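Local coordinates for protein putative aspartyl-tRNA synthetase (Leishmania major, PDB 6OD8) that probably catalyses the ATP-dependent attachment of L-aspartate to tRNA(Asp), as a class II aminoacyl-tRNA synthetase, at residues A[213-218]-A[349-354]; A[203-208]-A[542-547]; A[113-118]-A[158-163]. All blocks are in the same frame, centred on the assembly; numbering follows the deposited sequence.

Contact 1: residues A[213-218]-A[349-354]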
loop_
_atom_site.group_PDB
_atom_site.type_symbol
_atom_site.label_atom_id
_atom_site.label_comp_id
_atom_site.label_asym_id
_atom_site.label_seq_id
_atom_site.Cartn_x
_atom_site.Cartn_y
_atom_site.Cartn_z
ATOM N N ARG A 213 -8.529 2.436 21.797
ATOM C CA ARG A 213 -8.101 3.549 22.632
ATOM C C ARG A 213 -7.088 3.137 23.697
ATOM O O ARG A 213 -6.474 4.016 24.305
ATOM C CB ARG A 213 -9.324 4.201 23.302
ATOM C CG ARG A 213 -10.388 4.647 22.300
ATOM C CD ARG A 213 -11.679 5.125 23.002
ATOM N NE ARG A 213 -12.758 5.190 22.013
ATOM C CZ ARG A 213 -13.978 5.650 22.245
ATOM N NH1 ARG A 213 -14.317 6.106 23.452
ATOM N NH2 ARG A 213 -14.854 5.658 21.256
ATOM N N THR A 214 -6.920 1.839 23.958
ATOM C CA THR A 214 -5.954 1.392 24.950
ATOM C C THR A 214 -4.533 1.598 24.435
ATOM O O THR A 214 -4.291 1.690 23.230
ATOM C CB THR A 214 -6.162 -0.091 25.317
ATOM O OG1 THR A 214 -5.881 -0.901 24.178
ATOM C CG2 THR A 214 -7.603 -0.354 25.784
ATOM N N LEU A 215 -3.589 1.706 25.377
ATOM C CA LEU A 215 -2.195 1.943 25.000
ATOM C C LEU A 215 -1.682 0.853 24.083
ATOM O O LEU A 215 -1.111 1.137 23.024
ATOM C CB LEU A 215 -1.303 2.026 26.251
ATOM C CG LEU A 215 -1.465 3.237 27.161
ATOM C CD1 LEU A 215 -0.598 3.051 28.419
ATOM C CD2 LEU A 215 -1.055 4.463 26.419
ATOM N N ALA A 216 -1.854 -0.409 24.487
ATOM C CA ALA A 216 -1.250 -1.506 23.733
ATOM C C ALA A 216 -1.886 -1.652 22.361
ATOM O O ALA A 216 -1.186 -1.812 21.354
ATOM C CB ALA A 216 -1.358 -2.821 24.522
ATOM N N SER A 217 -3.218 -1.613 22.293
ATOM C CA SER A 217 -3.881 -1.790 21.001
ATOM C C SER A 217 -3.514 -0.655 20.041
ATOM O O SER A 217 -3.149 -0.892 18.885
ATOM C CB SER A 217 -5.395 -1.913 21.234
ATOM O OG SER A 217 -6.092 -2.233 20.051
ATOM N N GLY A 218 -3.561 0.591 20.516
ATOM C CA GLY A 218 -3.104 1.692 19.690
ATOM C C GLY A 218 -1.669 1.529 19.221
ATOM O O GLY A 218 -1.358 1.804 18.059
ATOM N N LEU A 349 6.815 0.170 21.468
ATOM C CA LEU A 349 7.189 -1.148 21.971
ATOM C C LEU A 349 6.911 -1.260 23.463
ATOM O O LEU A 349 6.445 -2.304 23.942
ATOM C CB LEU A 349 8.667 -1.424 21.677
ATOM C CG LEU A 349 9.075 -1.461 20.206
ATOM C CD1 LEU A 349 10.600 -1.347 20.041
ATOM C CD2 LEU A 349 8.540 -2.731 19.515
ATOM N N LYS A 350 7.211 -0.205 24.223
ATOM C CA LYS A 350 6.952 -0.267 25.657
ATOM C C LYS A 350 5.458 -0.279 25.950
ATOM O O LYS A 350 5.021 -0.914 26.922
ATOM C CB LYS A 350 7.628 0.908 26.382
ATOM N N ASN A 351 4.662 0.407 25.121
ATOM C CA ASN A 351 3.220 0.453 25.340
ATOM C C ASN A 351 2.547 -0.877 25.005
ATOM O O ASN A 351 1.534 -1.220 25.626
ATOM C CB ASN A 351 2.603 1.603 24.542
ATOM C CG ASN A 351 2.736 2.944 25.262
ATOM O OD1 ASN A 351 2.946 2.981 26.469
ATOM N ND2 ASN A 351 2.602 4.040 24.526
ATOM N N VAL A 352 3.094 -1.647 24.060
ATOM C CA VAL A 352 2.641 -3.030 23.892
ATOM C C VAL A 352 3.090 -3.877 25.075
ATOM O O VAL A 352 2.307 -4.625 25.675
ATOM C CB VAL A 352 3.168 -3.622 22.572
ATOM C CG1 VAL A 352 2.807 -5.118 22.469
ATOM C CG2 VAL A 352 2.636 -2.841 21.349
ATOM N N CYS A 353 4.367 -3.767 25.425
ATOM C CA CYS A 353 4.977 -4.676 26.389
ATOM C C CYS A 353 4.363 -4.547 27.780
ATOM O O CYS A 353 4.351 -5.522 28.543
ATOM C CB CYS A 353 6.484 -4.414 26.448
ATOM S SG CYS A 353 7.457 -5.627 27.396
ATOM N N GLN A 354 3.849 -3.367 28.138
ATOM C CA GLN A 354 3.328 -3.228 29.496
ATOM C C GLN A 354 2.075 -4.066 29.699
ATOM O O GLN A 354 1.814 -4.532 30.814
ATOM C CB GLN A 354 3.059 -1.758 29.831
ATOM C CG GLN A 354 2.274 -0.981 28.784
ATOM C CD GLN A 354 0.765 -1.096 28.958
ATOM O OE1 GLN A 354 0.269 -1.294 30.074
ATOM N NE2 GLN A 354 0.026 -0.978 27.851
HETATM O O HOH W 1 -2.924 -1.168 27.152
#
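Q354 NE2 donates two hydrogen bonds beside L215 CB and A216 N. One turns back to N351 O, 2.7 Å from Q354 NE2, and lies in the carbonyl plane. The other goes to a water 3.0 Å from Q354 NE2. This water also accepts from A216 N, in the first turn of helix 215-237. It is the polar bridge between the segments, because no direct hydrogen bond joins them. The Q354 chain bends at chi2 (87°), which swings its amide round until NE2 is 3.7 Å from L215 CB. N351 O has a second neighbour in A216 CA, a CH...O contact of 3.4 Å. The backbones come close here: A216 and V352 have CA atoms 4.2 Å apart, and the only side chain A216 brings is a methyl. L215 lies obliquely against the N351 amide. Its CD1 is 4.0 Å from N351 OD1, while its CD2 lies near N351 ND2. T214 caps the start of helix 215-237 through a weak bond from S217 N to T214 OG1. Going back from the contact, helix 346-353 lies against helix 215-237, with V352 on A219 and I220 and L349 on L223. L349 also meets helix 530-538.

Contact 2: residues A[203-208]-A[542-547]; sequences TRLNSR and NVRLAS
R208 NH2 donates to two backbone carbonyls of the 542-547 turn. S547 O is 2.7 Å from R208 NH2, in the guanidinium plane, although the donor stands 37° out of the carbonyl plane. The bond to R544 O, 2.9 Å from R208 NH2, is bent to 121° at the hydrogen and weak. Water bridges R208 NH1 to L545 O. NH1 also pairs with D211, and NE donates to L548 O, so all three nitrogens of this buried group have partners and its rotation is fixed. L205 CD2 sits over the centre of one guanidinium face, 3.6 Å above the plane. L205 CD1 lies 4.0 Å from R544 CB, and the two side chains cross at about a right angle. R544 then runs away from L205, and its NH1 and backbone N both donate to N542 OD1, 2.9 Å from R544 N. R544 NH1 also donates to T304 O, and NE forms a salt bridge with D552. The bond from R544 N closes an Asx turn that leads into the 3-10 segment 543-545. The contact ties the approach to helix 215-237, the long motif 1 helix of a class II synthetase core, to the turn after the motif 3 helix 530-538.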
loop_
_atom_site.group_PDB
_atom_site.type_symbol
_atom_site.label_atom_id
_atom_site.label_comp_id
_atom_site.label_asym_id
_atom_site.label_seq_id
_atom_site.Cartn_x
_atom_site.Cartn_y
_atom_site.Cartn_z
ATOM N N THR A 203 -15.653 -9.706 22.916
ATOM C CA THR A 203 -16.209 -8.432 23.368
ATOM C C THR A 203 -15.339 -7.268 22.907
ATOM O O THR A 203 -15.846 -6.221 22.485
ATOM C CB THR A 203 -16.341 -8.450 24.889
ATOM O OG1 THR A 203 -17.122 -9.586 25.265
ATOM C CG2 THR A 203 -17.021 -7.178 25.389
ATOM N N ARG A 204 -14.024 -7.460 22.957
ATOM C CA ARG A 204 -13.066 -6.486 22.442
ATOM C C ARG A 204 -13.335 -6.152 20.980
ATOM O O ARG A 204 -13.381 -4.980 20.589
ATOM C CB ARG A 204 -11.671 -7.072 22.591
ATOM C CG ARG A 204 -10.627 -6.186 23.132
ATOM C CD ARG A 204 -9.318 -6.958 23.192
ATOM N NE ARG A 204 -8.993 -7.377 24.550
ATOM C CZ ARG A 204 -8.408 -6.571 25.430
ATOM N NH1 ARG A 204 -8.106 -5.325 25.073
ATOM N NH2 ARG A 204 -8.122 -6.996 26.649
ATOM N N LEU A 205 -13.486 -7.180 20.143
ATOM C CA LEU A 205 -13.608 -6.931 18.711
ATOM C C LEU A 205 -14.991 -6.413 18.359
ATOM O O LEU A 205 -15.139 -5.688 17.370
ATOM C CB LEU A 205 -13.290 -8.205 17.916
ATOM C CG LEU A 205 -11.907 -8.798 18.193
ATOM C CD1 LEU A 205 -11.694 -10.188 17.508
ATOM C CD2 LEU A 205 -10.796 -7.823 17.819
ATOM N N ASN A 206 -15.998 -6.745 19.169
ATOM C CA ASN A 206 -17.356 -6.288 18.903
ATOM C C ASN A 206 -17.511 -4.781 19.070
ATOM O O ASN A 206 -18.440 -4.216 18.495
ATOM C CB ASN A 206 -18.350 -6.997 19.823
ATOM C CG ASN A 206 -18.552 -8.446 19.449
ATOM O OD1 ASN A 206 -18.186 -8.865 18.351
ATOM N ND2 ASN A 206 -19.129 -9.222 20.357
ATOM N N SER A 207 -16.650 -4.143 19.876
ATOM C CA SER A 207 -16.578 -2.676 20.014
ATOM C C SER A 207 -15.122 -2.232 19.851
ATOM O O SER A 207 -14.507 -1.651 20.749
ATOM C CB SER A 207 -17.113 -2.186 21.356
ATOM O OG SER A 207 -18.425 -2.651 21.599
ATOM N N ARG A 208 -14.578 -2.505 18.664
ATOM C CA ARG A 208 -13.162 -2.289 18.412
ATOM C C ARG A 208 -12.767 -0.830 18.583
ATOM O O ARG A 208 -11.623 -0.546 18.963
ATOM C CB ARG A 208 -12.811 -2.782 17.001
ATOM C CG ARG A 208 -11.380 -2.579 16.618
ATOM C CD ARG A 208 -10.455 -3.334 17.555
ATOM N NE ARG A 208 -9.606 -4.242 16.801
ATOM C CZ ARG A 208 -8.633 -4.972 17.330
ATOM N NH1 ARG A 208 -8.372 -4.883 18.623
ATOM N NH2 ARG A 208 -7.913 -5.779 16.559
ATOM N N ASN A 542 -2.623 -13.850 19.779
ATOM C CA ASN A 542 -3.732 -14.040 18.852
ATOM C C ASN A 542 -3.578 -13.061 17.706
ATOM O O ASN A 542 -3.401 -11.862 17.940
ATOM C CB ASN A 542 -5.096 -13.820 19.548
ATOM C CG ASN A 542 -6.250 -14.405 18.761
ATOM O OD1 ASN A 542 -6.486 -14.036 17.605
ATOM N ND2 ASN A 542 -6.931 -15.384 19.357
ATOM N N VAL A 543 -3.685 -13.568 16.476
ATOM C CA VAL A 543 -3.492 -12.728 15.300
ATOM C C VAL A 543 -4.547 -11.629 15.211
ATOM O O VAL A 543 -4.315 -10.606 14.554
ATOM C CB VAL A 543 -3.485 -13.601 14.026
ATOM C CG1 VAL A 543 -4.871 -14.174 13.754
ATOM C CG2 VAL A 543 -2.960 -12.804 12.830
ATOM N N ARG A 544 -5.709 -11.822 15.854
ATOM C CA ARG A 544 -6.748 -10.797 15.855
ATOM C C ARG A 544 -6.325 -9.548 16.611
ATOM O O ARG A 544 -6.943 -8.492 16.428
ATOM C CB ARG A 544 -8.039 -11.358 16.447
ATOM C CG ARG A 544 -8.568 -12.535 15.604
ATOM C CD ARG A 544 -9.549 -13.399 16.356
ATOM N NE ARG A 544 -10.010 -14.508 15.519
ATOM C CZ ARG A 544 -9.292 -15.601 15.265
ATOM N NH1 ARG A 544 -8.061 -15.722 15.761
ATOM N NH2 ARG A 544 -9.801 -16.581 14.503
ATOM N N LEU A 545 -5.303 -9.642 17.468
ATOM C CA LEU A 545 -4.793 -8.440 18.120
ATOM C C LEU A 545 -4.053 -7.526 17.155
ATOM O O LEU A 545 -3.799 -6.373 17.507
ATOM C CB LEU A 545 -3.867 -8.804 19.283
ATOM C CG LEU A 545 -4.532 -9.633 20.406
ATOM C CD1 LEU A 545 -3.532 -10.030 21.496
ATOM C CD2 LEU A 545 -5.703 -8.870 21.037
ATOM N N ALA A 546 -3.689 -8.017 15.962
ATOM C CA ALA A 546 -2.919 -7.244 14.991
ATOM C C ALA A 546 -3.676 -7.029 13.689
ATOM O O ALA A 546 -3.068 -6.702 12.656
ATOM C CB ALA A 546 -1.573 -7.914 14.712
ATOM N N SER A 547 -4.990 -7.218 13.706
ATOM C CA SER A 547 -5.829 -6.990 12.537
ATOM C C SER A 547 -6.941 -6.056 12.989
ATOM O O SER A 547 -7.619 -6.344 13.972
ATOM C CB SER A 547 -6.397 -8.304 11.986
ATOM O OG SER A 547 -7.229 -8.083 10.844
HETATM O O HOH W 2 -5.431 -5.116 19.490
#

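Contact 3: residues A[113-118]-A[158-163]; sequences SDSVQA and STSHSD
S115, H161 and T159 give up the most surface where the loop before strand 164-168 lies against strand 114-121 of the OB-fold domain. The loop runs across the strand, with end-to-end directions 98° apart, and this is not sheet pairing. S115 is bonded at three points. Its N donates to S160 OG, 2.7 Å from S115 N, in a nearly straight bond of 164°. Its OG accepts from S160 N, 2.9 Å from S115 OG. The two serines thus exchange side chain for backbone in both directions. In each serine, OG stands between the backbone N and the carbonyl carbon, turned to the other residue's N-H. The third bond runs from H161 N to S115 O, 2.9 Å apart and close to the C=O direction. The H161 ring presents an edge to the same carbonyl, with CD2 3.2 Å from S115 O. H161 CB also packs on V116 CG2. H161 NE2 lies near D114 OD1 at 3.7 Å, and the carboxylate and ring planes are 27° apart. Beyond the contact, H161 ND1 bonds to S80 OG. T159 CG2 reaches further along strand 114-121 and rests on the V116-Q117 peptide, while T159 OG1 bonds to I156 O in its own loop. A water joins T159 OG1, H161 O and Q117 N. A second water links S160 OG to D114 OD1, 2.7 Å from that carboxylate oxygen. The same water sits 3.5 Å above the plane of the H161 ring, offset toward the rim.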
loop_
_atom_site.group_PDB
_atom_site.type_symbol
_atom_site.label_atom_id
_atom_site.label_comp_id
_atom_site.label_asym_id
_atom_site.label_seq_id
_atom_site.Cartn_x
_atom_site.Cartn_y
_atom_site.Cartn_z
ATOM N N SER A 113 -1.809 7.922 23.651
ATOM C CA SER A 113 -0.819 7.595 24.674
ATOM C C SER A 113 -0.476 8.759 25.601
ATOM O O SER A 113 0.260 8.557 26.568
ATOM C CB SER A 113 0.463 7.079 24.013
ATOM O OG SER A 113 0.953 8.004 23.061
ATOM N N ASP A 114 -0.984 9.962 25.350
ATOM C CA ASP A 114 -0.664 11.123 26.174
ATOM C C ASP A 114 -1.808 11.414 27.138
ATOM O O ASP A 114 -2.972 11.471 26.728
ATOM C CB ASP A 114 -0.383 12.342 25.289
ATOM C CG ASP A 114 0.893 12.181 24.461
ATOM O OD1 ASP A 114 1.999 12.233 25.045
ATOM O OD2 ASP A 114 0.787 11.977 23.231
ATOM N N SER A 115 -1.478 11.600 28.417
ATOM C CA SER A 115 -2.486 11.877 29.432
ATOM C C SER A 115 -1.961 12.928 30.399
ATOM O O SER A 115 -0.751 13.088 30.578
ATOM C CB SER A 115 -2.889 10.604 30.202
ATOM O OG SER A 115 -1.745 10.015 30.801
ATOM N N VAL A 116 -2.885 13.660 31.016
ATOM C CA VAL A 116 -2.510 14.721 31.937
ATOM C C VAL A 116 -3.635 14.919 32.941
ATOM O O VAL A 116 -4.814 14.751 32.627
ATOM C CB VAL A 116 -2.186 16.027 31.176
ATOM C CG1 VAL A 116 -3.429 16.549 30.431
ATOM C CG2 VAL A 116 -1.610 17.090 32.121
ATOM N N GLN A 117 -3.258 15.284 34.163
ATOM C CA GLN A 117 -4.244 15.561 35.193
ATOM C C GLN A 117 -4.752 16.988 35.046
ATOM O O GLN A 117 -3.985 17.901 34.728
ATOM C CB GLN A 117 -3.644 15.348 36.582
ATOM C CG GLN A 117 -4.548 15.818 37.705
ATOM C CD GLN A 117 -4.157 15.231 39.035
ATOM O OE1 GLN A 117 -4.108 14.011 39.190
ATOM N NE2 GLN A 117 -3.865 16.095 40.004
ATOM N N ALA A 118 -6.063 17.163 35.230
ATOM C CA ALA A 118 -6.700 18.474 35.226
ATOM C C ALA A 118 -7.477 18.639 36.520
ATOM O O ALA A 118 -8.017 17.669 37.063
ATOM C CB ALA A 118 -7.646 18.652 34.036
ATOM N N SER A 158 0.256 8.684 37.643
ATOM C CA SER A 158 -0.805 8.014 36.897
ATOM C C SER A 158 -1.011 8.579 35.491
ATOM O O SER A 158 -1.909 8.109 34.781
ATOM C CB SER A 158 -2.117 8.094 37.686
ATOM O OG SER A 158 -2.416 9.432 38.052
ATOM N N THR A 159 -0.221 9.565 35.066
ATOM C CA THR A 159 -0.359 10.174 33.745
ATOM C C THR A 159 1.002 10.236 33.062
ATOM O O THR A 159 2.047 10.165 33.711
ATOM C CB THR A 159 -0.945 11.599 33.828
ATOM O OG1 THR A 159 -0.029 12.447 34.535
ATOM C CG2 THR A 159 -2.275 11.585 34.546
ATOM N N SER A 160 0.986 10.385 31.735
ATOM C CA SER A 160 2.247 10.477 31.006
ATOM C C SER A 160 2.890 11.858 31.133
ATOM O O SER A 160 4.119 11.970 31.053
ATOM C CB SER A 160 2.032 10.114 29.535
ATOM O OG SER A 160 1.168 11.039 28.892
ATOM N N HIS A 161 2.091 12.912 31.327
ATOM C CA HIS A 161 2.619 14.251 31.603
ATOM C C HIS A 161 2.693 14.461 33.115
ATOM O O HIS A 161 1.980 15.275 33.699
ATOM C CB HIS A 161 1.753 15.320 30.946
ATOM C CG HIS A 161 1.818 15.322 29.455
ATOM N ND1 HIS A 161 2.903 15.806 28.758
ATOM C CD2 HIS A 161 0.922 14.916 28.525
ATOM C CE1 HIS A 161 2.677 15.691 27.462
ATOM N NE2 HIS A 161 1.482 15.151 27.293
ATOM N N SER A 162 3.587 13.696 33.750
ATOM C CA SER A 162 3.639 13.654 35.208
ATOM C C SER A 162 4.169 14.945 35.824
ATOM O O SER A 162 3.922 15.202 37.007
ATOM C CB SER A 162 4.503 12.479 35.649
ATOM O OG SER A 162 5.798 12.618 35.094
ATOM N N ASP A 163 4.885 15.756 35.051
ATOM C CA ASP A 163 5.517 16.958 35.574
ATOM C C ASP A 163 4.561 18.139 35.692
ATOM O O ASP A 163 4.897 19.125 36.359
ATOM C CB ASP A 163 6.683 17.349 34.668
ATOM C CG ASP A 163 6.256 17.511 33.211
ATOM O OD1 ASP A 163 5.428 16.696 32.729
ATOM O OD2 ASP A 163 6.739 18.465 32.552
HETATM O O HOH W 3 3.541 12.229 27.314
HETATM O O HOH W 4 -0.554 15.225 34.897
#

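How the contacts relate
Contact 2 is buried in the synthetase core. Contact 1 is partly buried, and contact 3 lies farther out, in the OB-fold domain, with exposed loop residues. Contacts 1 and 2 share the region of helix 215-237: contact 2 holds the residues leading to it, contact 1 its first turn, and S217 packs beside R208. Contact 1 is nested in the long loop closed by contact 2. It also meets contact 3, where L215 and N351 touch S113, so the two domains abut there. Contacts 2 and 3 do not touch. Their chemistry differs: a buried arginine gripping carbonyls in contact 2, close helix backbones and one water in contact 1, and serine side-chain-to-backbone bonds with one backbone bond in contact 3.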